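Local coordinates for thioesterase (Pseudomonas aeruginosa, PDB 3QY3), which probably hydrolyses fatty acyl-CoA thioesters, as a hotdog-fold thioesterase, at residues Q27-M41 with V91-A103. Sequence-based numbering, arbitrary orientation.
Sequences QLLHTAHIPVRWGDM and VVHPATVVVELYA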
loop_
_atom_site.group_PDB
_atom_site.type_symbol
_atom_site.label_atom_id
_atom_site.label_comp_id
_atom_site.label_asym_id
_atom_site.label_seq_id
_atom_site.Cartn_x
_atom_site.Cartn_y
_atom_site.Cartn_z
ATOM N N GLN A 27 -10.669 7.411 -29.246
ATOM C CA GLN A 27 -11.036 8.700 -28.613
ATOM C C GLN A 27 -10.445 8.839 -27.214
ATOM O O GLN A 27 -10.759 8.039 -26.345
ATOM C CB GLN A 27 -12.541 8.795 -28.493
ATOM C CG GLN A 27 -13.041 9.905 -27.568
ATOM C CD GLN A 27 -14.560 9.915 -27.480
ATOM O OE1 GLN A 27 -15.207 8.971 -27.908
ATOM N NE2 GLN A 27 -15.127 10.989 -26.929
ATOM N N LEU A 28 -9.665 9.894 -26.976
ATOM C CA LEU A 28 -9.161 10.187 -25.599
ATOM C C LEU A 28 -10.257 10.697 -24.689
ATOM O O LEU A 28 -10.845 11.749 -24.951
ATOM C CB LEU A 28 -8.049 11.232 -25.655
ATOM C CG LEU A 28 -7.333 11.668 -24.387
ATOM C CD1 LEU A 28 -6.559 10.448 -23.759
ATOM C CD2 LEU A 28 -6.340 12.816 -24.740
ATOM N N LEU A 29 -10.533 9.967 -23.607
ATOM C CA LEU A 29 -11.523 10.351 -22.629
ATOM C C LEU A 29 -10.968 11.218 -21.484
ATOM O O LEU A 29 -11.624 12.128 -20.960
ATOM C CB LEU A 29 -12.174 9.083 -22.098
ATOM C CG LEU A 29 -13.061 8.283 -23.056
ATOM C CD1 LEU A 29 -13.464 6.979 -22.376
ATOM C CD2 LEU A 29 -14.309 9.110 -23.478
ATOM N N HIS A 30 -9.756 10.902 -21.025
ATOM C CA HIS A 30 -9.221 11.527 -19.844
ATOM C C HIS A 30 -7.706 11.365 -19.792
ATOM O O HIS A 30 -7.193 10.348 -20.235
ATOM C CB HIS A 30 -9.776 10.888 -18.558
ATOM C CG HIS A 30 -9.530 11.719 -17.355
ATOM N ND1 HIS A 30 -10.225 12.885 -17.112
ATOM C CD2 HIS A 30 -8.628 11.593 -16.355
ATOM C CE1 HIS A 30 -9.771 13.420 -15.985
ATOM N NE2 HIS A 30 -8.822 12.646 -15.501
ATOM N N THR A 31 -7.055 12.424 -19.311
ATOM C CA THR A 31 -5.633 12.408 -19.006
ATOM C C THR A 31 -5.457 12.771 -17.566
ATOM O O THR A 31 -5.861 13.872 -17.111
ATOM C CB THR A 31 -4.859 13.365 -19.910
ATOM O OG1 THR A 31 -5.096 13.019 -21.297
ATOM C CG2 THR A 31 -3.338 13.287 -19.580
ATOM N N ALA A 32 -4.847 11.853 -16.797
ATOM C CA ALA A 32 -4.584 12.118 -15.364
ATOM C C ALA A 32 -3.089 12.202 -15.130
ATOM O O ALA A 32 -2.316 11.483 -15.783
ATOM C CB ALA A 32 -5.184 10.982 -14.416
ATOM N N HIS A 33 -2.683 13.049 -14.207
ATOM C CA HIS A 33 -1.277 13.172 -13.806
ATOM C C HIS A 33 -1.157 12.677 -12.372
ATOM O O HIS A 33 -1.814 13.220 -11.491
ATOM C CB HIS A 33 -0.807 14.630 -13.885
ATOM C CG HIS A 33 -0.626 15.129 -15.280
ATOM N ND1 HIS A 33 -0.055 16.357 -15.556
ATOM C CD2 HIS A 33 -0.923 14.575 -16.474
ATOM C CE1 HIS A 33 -0.059 16.554 -16.868
ATOM N NE2 HIS A 33 -0.582 15.491 -17.448
ATOM N N ILE A 34 -0.333 11.651 -12.160
ATOM C CA ILE A 34 -0.316 10.939 -10.882
ATOM C C ILE A 34 1.134 10.981 -10.381
ATOM O O ILE A 34 1.994 10.210 -10.878
ATOM C CB ILE A 34 -0.767 9.454 -10.965
ATOM C CG1 ILE A 34 -2.116 9.210 -11.735
ATOM C CG2 ILE A 34 -0.753 8.833 -9.511
ATOM C CD1 ILE A 34 -3.323 9.838 -11.131
ATOM N N PRO A 35 1.411 11.835 -9.385
ATOM C CA PRO A 35 2.776 11.826 -8.850
ATOM C C PRO A 35 3.115 10.495 -8.221
ATOM O O PRO A 35 2.314 9.949 -7.426
ATOM C CB PRO A 35 2.758 12.953 -7.792
ATOM C CG PRO A 35 1.620 13.842 -8.205
ATOM C CD PRO A 35 0.602 12.947 -8.820
ATOM N N VAL A 36 4.336 10.054 -8.468
ATOM C CA VAL A 36 4.905 8.864 -7.842
ATOM C C VAL A 36 5.424 9.192 -6.470
ATOM O O VAL A 36 6.062 10.224 -6.280
ATOM C CB VAL A 36 6.047 8.286 -8.705
ATOM C CG1 VAL A 36 6.741 7.105 -8.021
ATOM C CG2 VAL A 36 5.464 7.834 -10.073
ATOM N N ARG A 37 5.157 8.318 -5.517
ATOM C CA ARG A 37 5.620 8.459 -4.155
ATOM C C ARG A 37 6.794 7.551 -3.970
ATOM O O ARG A 37 6.873 6.499 -4.610
ATOM C CB ARG A 37 4.526 8.047 -3.142
ATOM C CG ARG A 37 3.348 8.991 -3.099
ATOM C CD ARG A 37 2.207 8.334 -2.283
ATOM N NE ARG A 37 0.962 9.077 -2.377
ATOM C CZ ARG A 37 -0.205 8.624 -1.939
ATOM N NH1 ARG A 37 -0.313 7.427 -1.354
ATOM N NH2 ARG A 37 -1.305 9.368 -2.133
ATOM N N TRP A 38 7.736 7.965 -3.125
ATOM C CA TRP A 38 8.973 7.202 -2.922
ATOM C C TRP A 38 8.605 5.807 -2.448
ATOM O O TRP A 38 9.194 4.806 -2.852
ATOM C CB TRP A 38 9.844 7.933 -1.926
ATOM C CG TRP A 38 11.199 7.297 -1.708
ATOM C CD1 TRP A 38 12.341 7.543 -2.422
ATOM C CD2 TRP A 38 11.502 6.305 -0.765
ATOM N NE1 TRP A 38 13.362 6.759 -1.962
ATOM C CE2 TRP A 38 12.874 5.981 -0.933
ATOM C CE3 TRP A 38 10.773 5.677 0.257
ATOM C CZ2 TRP A 38 13.540 5.074 -0.096
ATOM C CZ3 TRP A 38 11.447 4.719 1.071
ATOM C CH2 TRP A 38 12.801 4.417 0.860
ATOM N N GLY A 39 7.597 5.729 -1.578
ATOM C CA GLY A 39 7.137 4.424 -1.003
ATOM C C GLY A 39 6.429 3.549 -2.016
ATOM O O GLY A 39 6.071 2.424 -1.661
ATOM N N ASP A 40 6.154 4.054 -3.212
ATOM C CA ASP A 40 5.619 3.226 -4.288
ATOM C C ASP A 40 6.680 2.194 -4.842
ATOM O O ASP A 40 6.288 1.198 -5.520
ATOM C CB ASP A 40 5.163 4.056 -5.482
ATOM C CG ASP A 40 3.902 4.893 -5.235
ATOM O OD1 ASP A 40 3.200 4.691 -4.238
ATOM O OD2 ASP A 40 3.695 5.779 -6.075
HETATM N N MSE A 41 7.985 2.478 -4.645
HETATM C CA MSE A 41 9.061 1.610 -5.070
HETATM C C MSE A 41 9.239 0.398 -4.203
HETATM O O MSE A 41 8.939 0.418 -2.977
HETATM C CB MSE A 41 10.369 2.394 -5.171
HETATM C CG MSE A 41 10.245 3.444 -6.195
HETATM SE SE MSE A 41 11.993 4.259 -6.665
HETATM C CE MSE A 41 12.427 5.069 -4.977
ATOM N N VAL A 91 9.396 2.917 -14.038
ATOM C CA VAL A 91 9.359 4.297 -13.570
ATOM C C VAL A 91 10.170 4.336 -12.287
ATOM O O VAL A 91 10.074 3.444 -11.442
ATOM C CB VAL A 91 7.943 4.773 -13.328
ATOM C CG1 VAL A 91 7.885 6.187 -12.649
ATOM C CG2 VAL A 91 7.045 4.742 -14.614
ATOM N N VAL A 92 10.957 5.393 -12.143
ATOM C CA VAL A 92 11.762 5.613 -10.977
ATOM C C VAL A 92 11.436 6.969 -10.346
ATOM O O VAL A 92 11.437 7.983 -11.016
ATOM C CB VAL A 92 13.219 5.491 -11.337
ATOM C CG1 VAL A 92 14.172 5.847 -10.159
ATOM C CG2 VAL A 92 13.539 4.048 -11.797
ATOM N N HIS A 93 11.228 6.973 -9.032
ATOM C CA HIS A 93 11.021 8.233 -8.289
ATOM C C HIS A 93 12.235 9.166 -8.379
ATOM O O HIS A 93 13.388 8.714 -8.329
ATOM C CB HIS A 93 10.743 7.876 -6.823
ATOM C CG HIS A 93 10.357 9.038 -5.950
ATOM N ND1 HIS A 93 11.279 9.842 -5.332
ATOM C CD2 HIS A 93 9.137 9.525 -5.601
ATOM C CE1 HIS A 93 10.647 10.765 -4.612
ATOM N NE2 HIS A 93 9.346 10.574 -4.731
ATOM N N PRO A 94 12.009 10.484 -8.446
ATOM C CA PRO A 94 10.742 11.179 -8.536
ATOM C C PRO A 94 10.243 11.132 -10.004
ATOM O O PRO A 94 11.040 11.240 -10.936
ATOM C CB PRO A 94 11.081 12.604 -8.146
ATOM C CG PRO A 94 12.520 12.747 -8.404
ATOM C CD PRO A 94 13.153 11.419 -8.287
ATOM N N ALA A 95 8.937 11.098 -10.183
ATOM C CA ALA A 95 8.357 11.097 -11.499
ATOM C C ALA A 95 6.861 11.370 -11.342
ATOM O O ALA A 95 6.290 11.176 -10.267
ATOM C CB ALA A 95 8.562 9.706 -12.192
ATOM N N THR A 96 6.258 11.842 -12.421
ATOM C CA THR A 96 4.802 11.967 -12.523
ATOM C C THR A 96 4.320 11.083 -13.663
ATOM O O THR A 96 4.715 11.253 -14.827
ATOM C CB THR A 96 4.376 13.428 -12.739
ATOM O OG1 THR A 96 4.849 14.188 -11.614
ATOM C CG2 THR A 96 2.846 13.530 -12.903
ATOM N N VAL A 97 3.497 10.095 -13.328
ATOM C CA VAL A 97 2.956 9.204 -14.331
ATOM C C VAL A 97 1.767 9.888 -14.994
ATOM O O VAL A 97 0.953 10.480 -14.335
ATOM C CB VAL A 97 2.545 7.833 -13.734
ATOM C CG1 VAL A 97 1.669 7.033 -14.719
ATOM C CG2 VAL A 97 3.831 7.040 -13.332
ATOM N N VAL A 98 1.675 9.773 -16.311
ATOM C CA VAL A 98 0.588 10.319 -17.078
ATOM C C VAL A 98 -0.172 9.134 -17.570
ATOM O O VAL A 98 0.361 8.236 -18.249
ATOM C CB VAL A 98 1.077 11.237 -18.282
ATOM C CG1 VAL A 98 -0.096 11.716 -19.130
ATOM C CG2 VAL A 98 1.842 12.475 -17.725
ATOM N N VAL A 99 -1.434 9.100 -17.190
ATOM C CA VAL A 99 -2.328 8.038 -17.586
ATOM C C VAL A 99 -3.332 8.596 -18.605
ATOM O O VAL A 99 -4.125 9.515 -18.309
ATOM C CB VAL A 99 -3.174 7.507 -16.411
ATOM C CG1 VAL A 99 -4.119 6.381 -16.928
ATOM C CG2 VAL A 99 -2.249 6.903 -15.287
ATOM N N GLU A 100 -3.293 8.090 -19.817
ATOM C CA GLU A 100 -4.297 8.390 -20.831
ATOM C C GLU A 100 -5.313 7.260 -20.922
ATOM O O GLU A 100 -4.923 6.087 -21.090
ATOM C CB GLU A 100 -3.643 8.548 -22.211
ATOM C CG GLU A 100 -2.629 9.684 -22.260
ATOM C CD GLU A 100 -1.883 9.788 -23.588
ATOM O OE1 GLU A 100 -1.706 8.797 -24.294
ATOM O OE2 GLU A 100 -1.445 10.880 -23.892
ATOM N N LEU A 101 -6.591 7.628 -20.770
ATOM C CA LEU A 101 -7.716 6.733 -20.931
ATOM C C LEU A 101 -8.453 6.995 -22.254
ATOM O O LEU A 101 -8.881 8.127 -22.549
ATOM C CB LEU A 101 -8.671 6.887 -19.776
ATOM C CG LEU A 101 -8.160 6.631 -18.342
ATOM C CD1 LEU A 101 -9.296 6.923 -17.316
ATOM C CD2 LEU A 101 -7.579 5.213 -18.230
ATOM N N TYR A 102 -8.620 5.910 -23.003
ATOM C CA TYR A 102 -9.277 5.910 -24.325
ATOM C C TYR A 102 -10.528 5.052 -24.311
ATOM O O TYR A 102 -10.589 4.026 -23.667
ATOM C CB TYR A 102 -8.320 5.379 -25.413
ATOM C CG TYR A 102 -7.121 6.279 -25.627
ATOM C CD1 TYR A 102 -7.173 7.332 -26.532
ATOM C CD2 TYR A 102 -5.930 6.062 -24.935
ATOM C CE1 TYR A 102 -6.064 8.138 -26.756
ATOM C CE2 TYR A 102 -4.828 6.895 -25.143
ATOM C CZ TYR A 102 -4.906 7.921 -26.021
ATOM O OH TYR A 102 -3.798 8.723 -26.212
ATOM N N ALA A 103 -11.509 5.438 -25.120
ATOM C CA ALA A 103 -12.752 4.702 -25.244
ATOM C C ALA A 103 -12.451 3.487 -26.074
ATOM O O ALA A 103 -12.112 3.635 -27.274
ATOM C CB ALA A 103 -13.832 5.572 -25.990
HETATM O O HOH W 1 -2.971 13.447 -23.118
HETATM O O HOH W 2 7.603 12.016 -7.619
#
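His93 and Trp38 meet where residues 36-41 and 91-95 of the same chain lie side by side. CB of His93 packs against the selenium and methyl of selenomethionine Met41, with CE at 3.8 Å. CG is anti to the backbone N (chi1 -174°), which turns one ring face to Trp38, and meets Trp38 CA at 3.8 Å. Trp38 CB sits over that face, 3.9 Å from the ring centroid, and CE1 meets it. The edge of the Trp38 indole points at the His93 face, with CD1 nearest ND1 and the planes at 86°. CD2 lies 3.2 Å from Val36 O, near the imidazole plane. At the tip, NE2 is hydrogen-bonded to Glu58 of a second subunit. Water 2 joins Val36 O to Ala95 N.

Val36 N donates to Ala95 O (2.9 Å), and strands 28-35 and 96-106 pair antiparallel beyond it. Leu101 O accepts from Leu29 N (2.7 Å) and His30 N (3.3 Å), a classic beta bulge. Past the bulge Leu28 CD1 rests on the Tyr102 ring face, while Tyr102 OH donates to Glu100 OE1, also salt-bridged to Arg116. Ile34 and Val99 turn to helix 51-66, the central helix wrapped by the sheet of the hotdog fold.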